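Local coordinates for protein kinase domain-containing protein (Chaetomium thermophilum, PDB 6Z3U) that probably phosphorylates serine and threonine residues of target proteins with ATP, as the cyclin-dependent kinase subunit of the CDK-activating complex, at residues A195-K198 / A199-M203; M284-A287 / E288-R292; E141-Y144 / L145-R149; R271-G274 / G275-I279. One frame throughout, in Å; residues are numbered along the deposited sequence.

Contacts 1, 2 and 4 lie in the helical lobe of the kinase, and contact 3 belongs to the cyclin-binding helix beside the five-stranded sheet. Contact 4 leads from a loop into helix 276-291 and contact 2 closes that helix, their centres about 20 Å apart. Contact 1, on helix 194-213, packs on contact 2 through M201 on F286 and W200 on L289. Contact 3 stands about 28 Å from contact 2, centre to centre. The predicted catalytic base D220 has its side chain about 9 Å from that of V285 and about 10 Å from that of V277, while the side chain of E141 comes about 3 Å from that of K122, a predicted ATP-binding residue.

Contact 1: A195-K198 / A199-M203; sequences ADIK and AWMGM
I197 and M201, one helical turn apart, supply the apolar part of this contact. Their side chains run alongside each other and point the same way, with I197 CG2 4.0 Å from M201 CG. The methionine then bends at chi2 and chi3 (-63° and -61°), which carries its flexible thioether end away from the isoleucine toward F286, W382 and W383. Ring packing comes from W200: with CG beside its own backbone N (chi1 -73°), the indole leans back over the preceding turn, so that D196 O lies against one face, 3.3 Å above the W200 ring plane near its rim. D196 CB also lies over a face, 4.4 Å from W200 CZ3, while Y192 meets the indole edge-to-face and L289 packs on it. Backbone bonds join W200 N to D196 O at 2.9 Å, M201 N to I197 O at 2.8 Å and G202 N to K198 O at 3.0 Å. The polar ends reach outside this turn: D196 bonds to T390 and to G193 N, while K198 gives its ammonium to the carbonyls of W382 and P387 and makes a cation-pi contact with W382. Helix 194-213 is the long, largely buried alpha-E helix characteristic of the kinase C-lobe.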
loop_
_atom_site.group_PDB
_atom_site.type_symbol
_atom_site.label_atom_id
_atom_site.label_comp_id
_atom_site.label_asym_id
_atom_site.label_seq_id
_atom_site.Cartn_x
_atom_site.Cartn_y
_atom_site.Cartn_z
ATOM N N ALA B 195 4.458 1.088 -35.179
ATOM C CA ALA B 195 4.946 2.246 -34.440
ATOM C C ALA B 195 3.987 2.639 -33.326
ATOM O O ALA B 195 4.418 3.163 -32.294
ATOM C CB ALA B 195 5.170 3.422 -35.389
ATOM N N ASP B 196 2.689 2.395 -33.511
ATOM C CA ASP B 196 1.727 2.672 -32.449
ATOM C C ASP B 196 1.826 1.637 -31.335
ATOM O O ASP B 196 1.725 1.978 -30.152
ATOM C CB ASP B 196 0.316 2.712 -33.027
ATOM C CG ASP B 196 0.161 3.775 -34.091
ATOM O OD1 ASP B 196 0.690 4.888 -33.886
ATOM O OD2 ASP B 196 -0.472 3.499 -35.132
ATOM N N ILE B 197 2.016 0.367 -31.696
ATOM C CA ILE B 197 2.228 -0.659 -30.682
ATOM C C ILE B 197 3.429 -0.297 -29.819
ATOM O O ILE B 197 3.387 -0.411 -28.587
ATOM C CB ILE B 197 2.397 -2.037 -31.349
ATOM C CG1 ILE B 197 1.124 -2.403 -32.119
ATOM C CG2 ILE B 197 2.731 -3.102 -30.307
ATOM C CD1 ILE B 197 1.217 -3.712 -32.880
ATOM N N LYS B 198 4.520 0.141 -30.451
ATOM C CA LYS B 198 5.718 0.506 -29.703
ATOM C C LYS B 198 5.447 1.673 -28.761
ATOM O O LYS B 198 6.008 1.737 -27.661
ATOM C CB LYS B 198 6.854 0.847 -30.670
ATOM C CG LYS B 198 8.172 1.169 -29.983
ATOM C CD LYS B 198 9.289 1.469 -30.978
ATOM C CE LYS B 198 9.723 0.226 -31.738
ATOM N NZ LYS B 198 10.888 0.493 -32.627
ATOM N N ALA B 199 4.595 2.613 -29.176
ATOM C CA ALA B 199 4.279 3.744 -28.311
ATOM C C ALA B 199 3.453 3.303 -27.109
ATOM O O ALA B 199 3.723 3.716 -25.976
ATOM C CB ALA B 199 3.540 4.821 -29.101
ATOM N N TRP B 200 2.440 2.464 -27.339
ATOM C CA TRP B 200 1.624 1.965 -26.235
ATOM C C TRP B 200 2.452 1.107 -25.289
ATOM O O TRP B 200 2.431 1.304 -24.069
ATOM C CB TRP B 200 0.440 1.169 -26.785
ATOM C CG TRP B 200 -0.628 2.014 -27.411
ATOM C CD1 TRP B 200 -1.005 3.271 -27.037
ATOM C CD2 TRP B 200 -1.449 1.666 -28.532
ATOM N NE1 TRP B 200 -2.017 3.724 -27.849
ATOM C CE2 TRP B 200 -2.307 2.757 -28.777
ATOM C CE3 TRP B 200 -1.544 0.537 -29.351
ATOM C CZ2 TRP B 200 -3.249 2.751 -29.802
ATOM C CZ3 TRP B 200 -2.479 0.536 -30.372
ATOM C CH2 TRP B 200 -3.319 1.635 -30.587
ATOM N N MET B 201 3.198 0.147 -25.839
ATOM C CA MET B 201 4.001 -0.735 -25.001
ATOM C C MET B 201 5.003 0.052 -24.167
ATOM O O MET B 201 5.293 -0.318 -23.024
ATOM C CB MET B 201 4.719 -1.761 -25.877
ATOM C CG MET B 201 3.812 -2.840 -26.442
ATOM S SD MET B 201 3.065 -3.861 -25.162
ATOM C CE MET B 201 4.525 -4.551 -24.391
ATOM N N GLY B 202 5.549 1.138 -24.720
ATOM C CA GLY B 202 6.430 1.989 -23.936
ATOM C C GLY B 202 5.739 2.567 -22.716
ATOM O O GLY B 202 6.325 2.646 -21.634
ATOM N N MET B 203 4.484 2.989 -22.879
ATOM C CA MET B 203 3.716 3.501 -21.750
ATOM C C MET B 203 3.455 2.405 -20.724
ATOM O O MET B 203 3.711 2.586 -19.528
ATOM C CB MET B 203 2.404 4.094 -22.260
ATOM C CG MET B 203 2.604 5.319 -23.131
ATOM S SD MET B 203 1.130 5.772 -24.052
ATOM C CE MET B 203 1.702 7.235 -24.909
#

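Contact 2: M284-A287 / E288-R292; sequences MVFA and ELIIR
I290 folds back along the helix onto F286, four residues earlier. Its CB lies 3.7 Å from A287 O, close to the backbone of the preceding turn. CG1, set beside the backbone N (chi1 -67°), approaches F286 O at 3.5 Å. An extended chi2 of 168° then sends CD1 onward to the phenyl ring, where I290 CD1 comes within 3.6 Å of F286 CE1. The two side chains cross obliquely, and the unbranched CG1-CD1 arm of isoleucine is long enough to reach that ring carbon. On another flank, V285 CG1 and L289 CD1 make a looser apolar pair at 4.2 Å. Along the backbone, I290 N bonds to F286 O at 3.3 Å and adds a weak second branch to A287 O, which also accepts from I291 N at 3.2 Å. R292 follows with positive phi (53°), where the chain leaves the helix. This is the C-terminal end of the alpha-F helix of the kinase C-lobe; F286 and L289 pack on helix 194-213, L359, L360 and W382 further enclose F286, and F349 packs on I290. E288 takes a different course: its extended chain carries OE2 to a hydrogen bond with Y261 OH. The chemistry is thus divided. Dispersion forces between hydrocarbon groups join successive turns near the helix end, whereas the buried carboxylate of E288 obtains polar compensation from a tyrosine.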
loop_
_atom_site.group_PDB
_atom_site.type_symbol
_atom_site.label_atom_id
_atom_site.label_comp_id
_atom_site.label_asym_id
_atom_site.label_seq_id
_atom_site.Cartn_x
_atom_site.Cartn_y
_atom_site.Cartn_z
ATOM N N MET B 284 1.552 -10.938 -22.743
ATOM C CA MET B 284 0.288 -11.305 -23.376
ATOM C C MET B 284 -0.419 -10.091 -23.965
ATOM O O MET B 284 -1.075 -10.207 -25.008
ATOM C CB MET B 284 -0.614 -12.018 -22.370
ATOM C CG MET B 284 -0.116 -13.404 -21.991
ATOM S SD MET B 284 -0.057 -14.504 -23.419
ATOM C CE MET B 284 1.191 -15.679 -22.906
ATOM N N VAL B 285 -0.308 -8.929 -23.318
ATOM C CA VAL B 285 -0.842 -7.705 -23.909
ATOM C C VAL B 285 -0.048 -7.333 -25.154
ATOM O O VAL B 285 -0.615 -6.917 -26.171
ATOM C CB VAL B 285 -0.840 -6.567 -22.873
ATOM C CG1 VAL B 285 -1.154 -5.242 -23.538
ATOM C CG2 VAL B 285 -1.842 -6.855 -21.768
ATOM N N PHE B 286 1.275 -7.483 -25.097
ATOM C CA PHE B 286 2.097 -7.255 -26.281
ATOM C C PHE B 286 1.658 -8.170 -27.415
ATOM O O PHE B 286 1.410 -7.715 -28.538
ATOM C CB PHE B 286 3.568 -7.487 -25.932
ATOM C CG PHE B 286 4.542 -6.986 -26.965
ATOM C CD1 PHE B 286 4.115 -6.318 -28.099
ATOM C CD2 PHE B 286 5.899 -7.207 -26.799
ATOM C CE1 PHE B 286 5.022 -5.872 -29.041
ATOM C CE2 PHE B 286 6.811 -6.763 -27.737
ATOM C CZ PHE B 286 6.371 -6.097 -28.860
ATOM N N ALA B 287 1.534 -9.467 -27.132
ATOM C CA ALA B 287 1.129 -10.411 -28.167
ATOM C C ALA B 287 -0.273 -10.106 -28.669
ATOM O O ALA B 287 -0.539 -10.192 -29.873
ATOM C CB ALA B 287 1.205 -11.842 -27.636
ATOM N N GLU B 288 -1.188 -9.764 -27.761
ATOM C CA GLU B 288 -2.552 -9.451 -28.174
ATOM C C GLU B 288 -2.603 -8.225 -29.076
ATOM O O GLU B 288 -3.448 -8.150 -29.975
ATOM C CB GLU B 288 -3.435 -9.236 -26.948
ATOM C CG GLU B 288 -4.865 -8.875 -27.284
ATOM C CD GLU B 288 -5.789 -9.073 -26.106
ATOM O OE1 GLU B 288 -6.958 -8.638 -26.185
ATOM O OE2 GLU B 288 -5.342 -9.667 -25.098
ATOM N N LEU B 289 -1.723 -7.248 -28.845
ATOM C CA LEU B 289 -1.692 -6.071 -29.708
ATOM C C LEU B 289 -1.283 -6.439 -31.127
ATOM O O LEU B 289 -1.815 -5.890 -32.097
ATOM C CB LEU B 289 -0.740 -5.025 -29.133
ATOM C CG LEU B 289 -1.329 -4.146 -28.031
ATOM C CD1 LEU B 289 -0.222 -3.476 -27.233
ATOM C CD2 LEU B 289 -2.262 -3.108 -28.630
ATOM N N ILE B 290 -0.345 -7.380 -31.267
ATOM C CA ILE B 290 0.203 -7.692 -32.582
ATOM C C ILE B 290 -0.822 -8.428 -33.436
ATOM O O ILE B 290 -0.971 -8.142 -34.630
ATOM C CB ILE B 290 1.503 -8.504 -32.435
ATOM C CG1 ILE B 290 2.597 -7.638 -31.803
ATOM C CG2 ILE B 290 1.945 -9.031 -33.790
ATOM C CD1 ILE B 290 3.820 -8.408 -31.365
ATOM N N ILE B 291 -1.536 -9.393 -32.851
ATOM C CA ILE B 291 -2.524 -10.166 -33.594
ATOM C C ILE B 291 -3.948 -9.659 -33.385
ATOM O O ILE B 291 -4.887 -10.228 -33.957
ATOM C CB ILE B 291 -2.440 -11.663 -33.235
ATOM C CG1 ILE B 291 -2.757 -11.897 -31.758
ATOM C CG2 ILE B 291 -1.054 -12.195 -33.545
ATOM C CD1 ILE B 291 -3.076 -13.343 -31.431
ATOM N N ARG B 292 -4.139 -8.615 -32.575
ATOM C CA ARG B 292 -5.464 -8.035 -32.334
ATOM C C ARG B 292 -6.468 -9.093 -31.887
ATOM O O ARG B 292 -7.653 -9.038 -32.227
ATOM C CB ARG B 292 -5.982 -7.285 -33.565
ATOM C CG ARG B 292 -5.411 -5.886 -33.690
ATOM C CD ARG B 292 -6.088 -5.075 -34.781
ATOM N NE ARG B 292 -7.135 -4.201 -34.257
ATOM C CZ ARG B 292 -7.574 -3.104 -34.869
ATOM N NH1 ARG B 292 -8.528 -2.376 -34.311
ATOM N NH2 ARG B 292 -7.056 -2.729 -36.031
#

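Contact 3: E141-Y144 / L145-R149; sequences ELKY and LRELR
K143 and E147 are brought alongside by their torsions: the lysine has CG anti to its backbone N (chi1 176°) and stays extended, while chi1 of -130° turns the glutamate back toward the preceding turn. E147 OE2 thereby meets K143 CG at 3.6 Å and Y144 CD1 at 3.5 Å, with the carboxylate plane 44° from that of the tyrosine ring. K143 NZ is 4.9 Å from E147 OE2, so any attraction between their charges is probably modest; the ammonium bonds instead to A146 O of the cyclin subunit. E141 and L145 also run side by side, E141 OE2 lying 3.8 Å from L145 CD1. The leucine offers hydrocarbon to a carboxylate whose polar bonds lie elsewhere: OE1 forms a salt bridge with K122 and OE2 accepts from F239 N. That lysine-glutamate pair is the hallmark of an inward-placed alpha-C helix, as in active kinases. Backbone bonds join E147 N to K143 O at 3.2 Å and L148 N to Y144 O at 2.9 Å. Helix 136-148 lies between the five-stranded sheet and the cyclin subunit: L142 packs on strands 157-162 and 168-172, R146 bonds to Q14 O and forms a salt bridge with E19, both of the cyclin subunit, and toward the C-terminal end Y144 and L148 touch strand 216-217.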
loop_
_atom_site.group_PDB
_atom_site.type_symbol
_atom_site.label_atom_id
_atom_site.label_comp_id
_atom_site.label_asym_id
_atom_site.label_seq_id
_atom_site.Cartn_x
_atom_site.Cartn_y
_atom_site.Cartn_z
ATOM N N GLU B 141 -7.069 -0.094 -3.813
ATOM C CA GLU B 141 -7.022 1.097 -4.652
ATOM C C GLU B 141 -6.667 2.327 -3.826
ATOM O O GLU B 141 -5.824 3.137 -4.221
ATOM C CB GLU B 141 -8.362 1.293 -5.364
ATOM C CG GLU B 141 -8.641 0.281 -6.471
ATOM C CD GLU B 141 -9.072 0.935 -7.773
ATOM O OE1 GLU B 141 -10.237 1.377 -7.860
ATOM O OE2 GLU B 141 -8.247 0.997 -8.710
ATOM N N LEU B 142 -7.299 2.473 -2.662
ATOM C CA LEU B 142 -7.049 3.643 -1.825
ATOM C C LEU B 142 -5.588 3.717 -1.403
ATOM O O LEU B 142 -5.004 4.805 -1.341
ATOM C CB LEU B 142 -7.964 3.598 -0.602
ATOM C CG LEU B 142 -8.436 4.928 -0.016
ATOM C CD1 LEU B 142 -9.002 5.827 -1.099
ATOM C CD2 LEU B 142 -9.480 4.678 1.063
ATOM N N LYS B 143 -4.981 2.568 -1.106
ATOM C CA LYS B 143 -3.602 2.544 -0.636
ATOM C C LYS B 143 -2.613 2.777 -1.772
ATOM O O LYS B 143 -1.762 3.669 -1.690
ATOM C CB LYS B 143 -3.319 1.204 0.049
ATOM C CG LYS B 143 -1.876 1.006 0.500
ATOM C CD LYS B 143 -1.658 -0.406 1.043
ATOM C CE LYS B 143 -0.220 -0.618 1.497
ATOM N NZ LYS B 143 0.040 -2.031 1.895
ATOM N N TYR B 144 -2.714 1.991 -2.844
ATOM C CA TYR B 144 -1.646 1.955 -3.837
ATOM C C TYR B 144 -1.749 3.082 -4.855
ATOM O O TYR B 144 -0.718 3.543 -5.360
ATOM C CB TYR B 144 -1.642 0.596 -4.534
ATOM C CG TYR B 144 -1.294 -0.538 -3.596
ATOM C CD1 TYR B 144 -0.150 -0.483 -2.807
ATOM C CD2 TYR B 144 -2.113 -1.650 -3.482
ATOM C CE1 TYR B 144 0.173 -1.510 -1.941
ATOM C CE2 TYR B 144 -1.799 -2.684 -2.617
ATOM C CZ TYR B 144 -0.653 -2.607 -1.850
ATOM O OH TYR B 144 -0.335 -3.631 -0.988
ATOM N N LEU B 145 -2.958 3.544 -5.172
ATOM C CA LEU B 145 -3.080 4.690 -6.068
ATOM C C LEU B 145 -2.435 5.928 -5.455
ATOM O O LEU B 145 -1.840 6.747 -6.165
ATOM C CB LEU B 145 -4.548 4.949 -6.401
ATOM C CG LEU B 145 -5.211 3.937 -7.339
ATOM C CD1 LEU B 145 -6.685 4.260 -7.514
ATOM C CD2 LEU B 145 -4.514 3.906 -8.690
ATOM N N ARG B 146 -2.544 6.084 -4.135
ATOM C CA ARG B 146 -1.853 7.181 -3.466
ATOM C C ARG B 146 -0.348 6.943 -3.446
ATOM O O ARG B 146 0.441 7.885 -3.591
ATOM C CB ARG B 146 -2.388 7.342 -2.043
ATOM C CG ARG B 146 -1.628 8.349 -1.193
ATOM C CD ARG B 146 -1.663 9.736 -1.811
ATOM N NE ARG B 146 -0.858 10.694 -1.061
ATOM C CZ ARG B 146 0.459 10.823 -1.183
ATOM N NH1 ARG B 146 1.134 10.047 -2.021
ATOM N NH2 ARG B 146 1.104 11.726 -0.460
ATOM N N GLU B 147 0.066 5.685 -3.283
ATOM C CA GLU B 147 1.488 5.371 -3.211
ATOM C C GLU B 147 2.181 5.640 -4.541
ATOM O O GLU B 147 3.294 6.179 -4.572
ATOM C CB GLU B 147 1.667 3.907 -2.802
ATOM C CG GLU B 147 2.634 3.675 -1.651
ATOM C CD GLU B 147 2.551 2.257 -1.107
ATOM O OE1 GLU B 147 3.588 1.558 -1.087
ATOM O OE2 GLU B 147 1.443 1.831 -0.718
ATOM N N LEU B 148 1.536 5.283 -5.648
ATOM C CA LEU B 148 2.111 5.406 -6.980
ATOM C C LEU B 148 1.862 6.766 -7.615
ATOM O O LEU B 148 2.350 7.015 -8.723
ATOM C CB LEU B 148 1.551 4.309 -7.887
ATOM C CG LEU B 148 2.032 2.898 -7.554
ATOM C CD1 LEU B 148 1.218 1.876 -8.320
ATOM C CD2 LEU B 148 3.514 2.757 -7.873
ATOM N N ARG B 149 1.120 7.643 -6.947
ATOM C CA ARG B 149 0.783 8.939 -7.516
ATOM C C ARG B 149 2.033 9.677 -7.974
ATOM O O ARG B 149 3.069 9.658 -7.305
ATOM C CB ARG B 149 0.024 9.758 -6.469
ATOM C CG ARG B 149 0.794 10.912 -5.836
ATOM C CD ARG B 149 -0.115 11.590 -4.831
ATOM N NE ARG B 149 -0.663 12.851 -5.311
ATOM C CZ ARG B 149 -1.475 13.620 -4.596
ATOM N NH1 ARG B 149 -1.866 13.230 -3.388
ATOM N NH2 ARG B 149 -1.926 14.760 -5.101
#

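Contact 4: R271-G274 / G275-I279; sequences RHYG and GAVDI
Y273 and V277 meet where a loop enters the first turn of helix 276-291. The tyrosine CG lies between its backbone N and carbonyl carbon, the crowded position (chi1 52°), and this swings the ring toward the valine. Y273 CD1 touches V277 CG1 at 3.6 Å and V277 CG2 at 3.8 Å, the two side chains crossing at about a right angle. A branched valine suits this place because both methyls can reach one ring carbon. Beside them V277 N donates to G274 O over 3.2 Å, almost straight at the hydrogen (165°), although the donor stands above the carbonyl plane. G274, with no side chain to accommodate, brings the chain into the turn in an extended conformation. D278 N then bonds to G275 O at 2.8 Å. This is the opening of the kinase alpha-F helix, whose aspartate is a fold hallmark: D278 accepts bonds from the backbone N atoms of H218 and R219, just ahead of D220, the predicted proton acceptor, and from H212. Further out, the hydroxyl of Y273 bonds to T253 O in the activation segment, L266 packs against both Y273 and V277, and H272 stacks on H36 of the RING-type subunit.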
loop_
_atom_site.group_PDB
_atom_site.type_symbol
_atom_site.label_atom_id
_atom_site.label_comp_id
_atom_site.label_asym_id
_atom_site.label_seq_id
_atom_site.Cartn_x
_atom_site.Cartn_y
_atom_site.Cartn_z
ATOM N N ARG B 271 3.120 -19.731 -4.416
ATOM C CA ARG B 271 2.823 -18.861 -3.289
ATOM C C ARG B 271 3.933 -17.868 -2.982
ATOM O O ARG B 271 3.722 -16.967 -2.165
ATOM C CB ARG B 271 2.554 -19.699 -2.029
ATOM C CG ARG B 271 1.656 -20.906 -2.254
ATOM C CD ARG B 271 0.208 -20.498 -2.468
ATOM N NE ARG B 271 -0.389 -19.953 -1.251
ATOM C CZ ARG B 271 -1.651 -19.549 -1.154
ATOM N NH1 ARG B 271 -2.104 -19.069 -0.004
ATOM N NH2 ARG B 271 -2.462 -19.624 -2.202
ATOM N N HIS B 272 5.110 -18.013 -3.599
ATOM C CA HIS B 272 6.256 -17.128 -3.362
ATOM C C HIS B 272 6.790 -16.690 -4.723
ATOM O O HIS B 272 7.749 -17.265 -5.243
ATOM C CB HIS B 272 7.322 -17.836 -2.527
ATOM C CG HIS B 272 6.845 -18.253 -1.170
ATOM N ND1 HIS B 272 6.946 -19.548 -0.712
ATOM C CD2 HIS B 272 6.272 -17.543 -0.170
ATOM C CE1 HIS B 272 6.445 -19.622 0.509
ATOM N NE2 HIS B 272 6.034 -18.417 0.863
ATOM N N TYR B 273 6.172 -15.661 -5.291
ATOM C CA TYR B 273 6.520 -15.144 -6.606
ATOM C C TYR B 273 6.940 -13.680 -6.502
ATOM O O TYR B 273 6.988 -13.099 -5.416
ATOM C CB TYR B 273 5.343 -15.309 -7.574
ATOM C CG TYR B 273 4.029 -14.752 -7.066
ATOM C CD1 TYR B 273 3.709 -13.412 -7.233
ATOM C CD2 TYR B 273 3.105 -15.571 -6.429
ATOM C CE1 TYR B 273 2.507 -12.901 -6.778
ATOM C CE2 TYR B 273 1.900 -15.068 -5.969
ATOM C CZ TYR B 273 1.607 -13.734 -6.146
ATOM O OH TYR B 273 0.407 -13.236 -5.690
ATOM N N GLY B 274 7.249 -13.086 -7.653
ATOM C CA GLY B 274 7.718 -11.717 -7.699
ATOM C C GLY B 274 7.208 -10.944 -8.899
ATOM O O GLY B 274 6.154 -11.267 -9.453
ATOM N N GLY B 275 7.956 -9.918 -9.312
ATOM C CA GLY B 275 7.506 -9.070 -10.402
ATOM C C GLY B 275 7.294 -9.817 -11.703
ATOM O O GLY B 275 6.513 -9.381 -12.553
ATOM N N ALA B 276 7.982 -10.947 -11.880
ATOM C CA ALA B 276 7.885 -11.675 -13.139
ATOM C C ALA B 276 6.440 -12.003 -13.495
ATOM O O ALA B 276 6.105 -12.128 -14.678
ATOM C CB ALA B 276 8.715 -12.958 -13.067
ATOM N N VAL B 277 5.567 -12.132 -12.494
ATOM C CA VAL B 277 4.177 -12.470 -12.781
ATOM C C VAL B 277 3.514 -11.363 -13.591
ATOM O O VAL B 277 2.673 -11.632 -14.458
ATOM C CB VAL B 277 3.405 -12.750 -11.478
ATOM C CG1 VAL B 277 3.966 -13.978 -10.788
ATOM C CG2 VAL B 277 3.437 -11.536 -10.557
ATOM N N ASP B 278 3.874 -10.103 -13.325
ATOM C CA ASP B 278 3.304 -8.996 -14.088
ATOM C C ASP B 278 3.908 -8.900 -15.483
ATOM O O ASP B 278 3.207 -8.559 -16.442
ATOM C CB ASP B 278 3.498 -7.674 -13.344
ATOM C CG ASP B 278 2.463 -7.456 -12.257
ATOM O OD1 ASP B 278 1.344 -7.997 -12.376
ATOM O OD2 ASP B 278 2.764 -6.726 -11.292
ATOM N N ILE B 279 5.206 -9.183 -15.617
ATOM C CA ILE B 279 5.849 -9.106 -16.926
ATOM C C ILE B 279 5.183 -10.071 -17.900
ATOM O O ILE B 279 5.001 -9.753 -19.081
ATOM C CB ILE B 279 7.359 -9.377 -16.790
ATOM C CG1 ILE B 279 8.120 -8.070 -16.549
ATOM C CG2 ILE B 279 7.903 -10.072 -18.021
ATOM C CD1 ILE B 279 7.653 -7.298 -15.345
#